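Local atomic coordinates of oxalate--CoA ligase (PDB entry 5IE2), a protein that belongs to the AMP-binding (ANL) superfamily of enzymes and binds adenosine-5'-triphosphate. Residues L157-H169 and P177-S189. Residues are numbered along the deposited sequence; the frame is centred on the assembly and turned at random.
Sequences LVNHPDDGALFLH and PKGVPLTQLNLAS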
# COMPACT_ATOMS: atom_id res chain seq x y z
N LEU A 157 -14.25 -5.66 26.71
CA LEU A 157 -13.70 -6.37 25.57
C LEU A 157 -12.22 -6.63 25.66
O LEU A 157 -11.44 -5.70 25.90
CB LEU A 157 -13.95 -5.55 24.31
CG LEU A 157 -15.41 -5.49 23.89
CD1 LEU A 157 -15.51 -4.69 22.64
CD2 LEU A 157 -15.94 -6.88 23.71
N VAL A 158 -11.82 -7.87 25.40
CA VAL A 158 -10.41 -8.21 25.33
C VAL A 158 -10.04 -8.52 23.87
O VAL A 158 -10.70 -9.35 23.23
CB VAL A 158 -10.08 -9.44 26.21
CG1 VAL A 158 -8.64 -9.85 26.05
CG2 VAL A 158 -10.36 -9.10 27.67
N ASN A 159 -9.03 -7.84 23.34
CA ASN A 159 -8.61 -8.16 21.97
C ASN A 159 -7.55 -9.25 21.97
O ASN A 159 -6.51 -9.09 22.59
CB ASN A 159 -8.10 -6.90 21.27
CG ASN A 159 -9.15 -5.78 21.28
OD1 ASN A 159 -9.01 -4.78 22.01
ND2 ASN A 159 -10.20 -5.94 20.46
N HIS A 160 -7.81 -10.32 21.23
CA HIS A 160 -6.92 -11.46 21.14
C HIS A 160 -6.02 -11.32 19.92
O HIS A 160 -6.49 -10.94 18.88
CB HIS A 160 -7.70 -12.76 20.99
CG HIS A 160 -8.66 -13.00 22.10
ND1 HIS A 160 -9.00 -14.27 22.50
CD2 HIS A 160 -9.37 -12.16 22.88
CE1 HIS A 160 -9.88 -14.20 23.48
NE2 HIS A 160 -10.14 -12.93 23.72
N PRO A 161 -4.74 -11.68 20.04
CA PRO A 161 -3.83 -11.61 18.89
C PRO A 161 -4.39 -12.43 17.72
O PRO A 161 -4.22 -12.02 16.59
CB PRO A 161 -2.53 -12.22 19.41
CG PRO A 161 -2.55 -11.95 20.86
CD PRO A 161 -4.04 -12.07 21.28
N ASP A 162 -5.11 -13.53 17.97
CA ASP A 162 -5.56 -14.30 16.81
C ASP A 162 -6.93 -13.88 16.31
O ASP A 162 -7.45 -14.50 15.39
CB ASP A 162 -5.54 -15.80 17.11
CG ASP A 162 -6.68 -16.25 18.00
OD1 ASP A 162 -7.25 -17.37 17.76
OD2 ASP A 162 -7.00 -15.54 18.97
N ASP A 163 -7.52 -12.83 16.88
CA ASP A 163 -8.79 -12.28 16.34
C ASP A 163 -8.59 -11.76 14.92
O ASP A 163 -7.60 -11.08 14.66
CB ASP A 163 -9.31 -11.08 17.16
CG ASP A 163 -9.93 -11.48 18.47
OD1 ASP A 163 -10.27 -12.67 18.61
OD2 ASP A 163 -10.08 -10.58 19.32
N GLY A 164 -9.55 -12.00 14.03
CA GLY A 164 -9.45 -11.36 12.72
C GLY A 164 -9.59 -9.86 12.91
O GLY A 164 -10.29 -9.41 13.80
N ALA A 165 -8.92 -9.07 12.07
CA ALA A 165 -9.01 -7.64 12.20
C ALA A 165 -9.20 -6.95 10.85
O ALA A 165 -9.81 -5.88 10.79
CB ALA A 165 -7.69 -7.08 12.89
N LEU A 166 -8.64 -7.53 9.78
CA LEU A 166 -8.62 -6.81 8.48
C LEU A 166 -8.82 -7.86 7.41
O LEU A 166 -8.26 -8.96 7.51
CB LEU A 166 -7.31 -6.06 8.31
CG LEU A 166 -7.04 -5.45 6.94
CD1 LEU A 166 -8.16 -4.47 6.64
CD2 LEU A 166 -5.67 -4.75 6.92
N PHE A 167 -9.68 -7.59 6.44
CA PHE A 167 -9.88 -8.52 5.35
C PHE A 167 -9.79 -7.68 4.09
O PHE A 167 -10.50 -6.68 4.00
CB PHE A 167 -11.25 -9.20 5.42
CG PHE A 167 -11.49 -10.17 4.27
CD1 PHE A 167 -10.95 -11.43 4.30
CD2 PHE A 167 -12.26 -9.79 3.18
CE1 PHE A 167 -11.16 -12.33 3.23
CE2 PHE A 167 -12.50 -10.70 2.10
CZ PHE A 167 -11.97 -11.94 2.14
N LEU A 168 -8.91 -8.08 3.16
CA LEU A 168 -8.59 -7.36 1.91
C LEU A 168 -8.52 -8.37 0.77
O LEU A 168 -8.39 -9.57 1.02
CB LEU A 168 -7.23 -6.64 1.99
CG LEU A 168 -7.20 -5.52 3.00
CD1 LEU A 168 -5.79 -5.02 3.19
CD2 LEU A 168 -8.12 -4.43 2.50
N HIS A 169 -8.60 -7.87 -0.46
CA HIS A 169 -8.29 -8.68 -1.62
C HIS A 169 -7.01 -8.15 -2.23
O HIS A 169 -6.66 -6.99 -2.04
CB HIS A 169 -9.41 -8.65 -2.66
CG HIS A 169 -10.49 -9.64 -2.39
ND1 HIS A 169 -11.53 -9.39 -1.52
CD2 HIS A 169 -10.66 -10.91 -2.83
CE1 HIS A 169 -12.32 -10.46 -1.46
NE2 HIS A 169 -11.82 -11.39 -2.25
N PRO A 177 -8.23 -11.23 -8.00
CA PRO A 177 -7.90 -10.87 -6.60
C PRO A 177 -8.25 -12.01 -5.61
O PRO A 177 -9.32 -12.64 -5.71
CB PRO A 177 -8.75 -9.62 -6.35
CG PRO A 177 -8.83 -8.96 -7.76
CD PRO A 177 -8.89 -10.13 -8.73
N LYS A 178 -7.29 -12.32 -4.72
CA LYS A 178 -7.49 -13.36 -3.69
C LYS A 178 -7.89 -12.69 -2.38
O LYS A 178 -7.37 -11.62 -2.11
CB LYS A 178 -6.20 -14.18 -3.49
CG LYS A 178 -5.90 -15.26 -4.55
CD LYS A 178 -4.51 -15.84 -4.28
CE LYS A 178 -4.33 -17.20 -4.90
NZ LYS A 178 -5.00 -17.40 -6.22
N GLY A 179 -8.76 -13.32 -1.58
CA GLY A 179 -9.14 -12.82 -0.25
C GLY A 179 -8.14 -13.10 0.87
O GLY A 179 -7.78 -14.27 1.10
N VAL A 180 -7.73 -12.05 1.58
CA VAL A 180 -6.68 -12.14 2.57
C VAL A 180 -7.14 -11.71 3.96
O VAL A 180 -7.32 -10.54 4.19
CB VAL A 180 -5.46 -11.27 2.16
CG1 VAL A 180 -4.33 -11.45 3.15
CG2 VAL A 180 -4.99 -11.69 0.78
N PRO A 181 -7.31 -12.67 4.88
CA PRO A 181 -7.65 -12.35 6.27
C PRO A 181 -6.37 -12.09 7.07
O PRO A 181 -5.41 -12.86 6.97
CB PRO A 181 -8.39 -13.59 6.77
CG PRO A 181 -7.83 -14.69 5.97
CD PRO A 181 -7.34 -14.11 4.62
N LEU A 182 -6.38 -10.98 7.80
CA LEU A 182 -5.25 -10.56 8.64
C LEU A 182 -5.74 -10.34 10.06
O LEU A 182 -6.84 -9.84 10.27
CB LEU A 182 -4.65 -9.25 8.09
CG LEU A 182 -4.20 -9.49 6.62
CD1 LEU A 182 -3.83 -8.09 6.00
CD2 LEU A 182 -2.98 -10.47 6.52
N THR A 183 -4.91 -10.74 11.03
CA THR A 183 -5.29 -10.73 12.43
C THR A 183 -4.76 -9.48 13.17
O THR A 183 -3.97 -8.68 12.64
CB THR A 183 -4.69 -11.94 13.16
OG1 THR A 183 -3.27 -11.88 12.95
CG2 THR A 183 -5.25 -13.26 12.56
N GLN A 184 -5.17 -9.35 14.43
CA GLN A 184 -4.62 -8.33 15.33
C GLN A 184 -3.12 -8.49 15.39
O GLN A 184 -2.35 -7.51 15.40
CB GLN A 184 -5.21 -8.49 16.76
CG GLN A 184 -6.60 -7.87 16.92
CD GLN A 184 -6.55 -6.39 17.33
OE1 GLN A 184 -5.50 -5.78 17.37
NE2 GLN A 184 -7.71 -5.84 17.66
N LEU A 185 -2.70 -9.75 15.45
CA LEU A 185 -1.28 -10.03 15.54
C LEU A 185 -0.55 -9.63 14.27
O LEU A 185 0.53 -9.02 14.32
CB LEU A 185 -1.05 -11.51 15.87
CG LEU A 185 0.41 -12.04 15.83
CD1 LEU A 185 1.32 -11.29 16.80
CD2 LEU A 185 0.44 -13.60 16.11
N ASN A 186 -1.12 -9.97 13.10
CA ASN A 186 -0.54 -9.54 11.84
C ASN A 186 -0.30 -8.00 11.87
O ASN A 186 0.81 -7.49 11.53
CB ASN A 186 -1.47 -9.87 10.66
CG ASN A 186 -1.52 -11.36 10.28
OD1 ASN A 186 -2.54 -11.81 9.76
ND2 ASN A 186 -0.44 -12.14 10.53
N LEU A 187 -1.34 -7.25 12.24
CA LEU A 187 -1.27 -5.78 12.22
C LEU A 187 -0.22 -5.25 13.20
O LEU A 187 0.57 -4.37 12.87
CB LEU A 187 -2.64 -5.17 12.55
CG LEU A 187 -3.77 -5.47 11.52
CD1 LEU A 187 -5.06 -4.80 12.02
CD2 LEU A 187 -3.48 -4.89 10.19
N ALA A 188 -0.26 -5.75 14.44
CA ALA A 188 0.71 -5.33 15.46
C ALA A 188 2.15 -5.61 15.02
O ALA A 188 3.03 -4.77 15.16
CB ALA A 188 0.43 -6.04 16.78
N SER A 189 2.39 -6.79 14.45
CA SER A 189 3.71 -7.12 13.94
C SER A 189 4.16 -6.15 12.87
O SER A 189 5.30 -5.68 12.91
CB SER A 189 3.70 -8.57 13.36
OG SER A 189 3.35 -9.47 14.42
O HOH W 1 -9.79 -8.08 18.50
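The antiparallel beta hairpin that frames the P-loop-like segment of ANL enzymes pairs Leu-166 with Leu-182 and Leu-168 with Val-180. A classic beta bulge interrupts the pairing: the N atoms of Ala-165 and Leu-166 both donate to Leu-182 O, at 2.9 and 3.0 Å, so one carbonyl is gripped twice. On one face, branched aliphatic residues suit a buried sheet surface; Leu-166 and Leu-182 lie side by side, while Leu-187 of the following helix crosses Leu-166 at about a right angle, CD2 to CD2 3.9 Å. The bulge turns Ala-165 toward that helix, and its small methyl CB fits against Leu-187 CD1 at 3.6 Å. Helices 67-78 and 215-227 pack against this face.

On the other face, Phe-167 has CG anti to its N (chi1 179°), which lays the ring along the backbone of 179-181; Lys-375 adds a cation-pi contact. Thr-183 N-caps helix 184-198 in a capping box with Asn-186, and the helix's first turn is tied back by Gln-184 N to Asp-163 O and Leu-185 N to Pro-161 O. A water accepts from Asn-159 ND2 and Gln-184 NE2 and lies beside Asp-163 OD2; Asn-159 ND2 also bonds Arg-78 O, Gln-184 NE2 Ser-7 OG, and Asp-163 OD2 forms a salt bridge with Arg-80. Where the Pro-177 side chain lies about 5 Å from bound ATP, side-chain-free Gly-179 lets its CA sit over one face of the His-169 ring, 3.8 Å from the centroid.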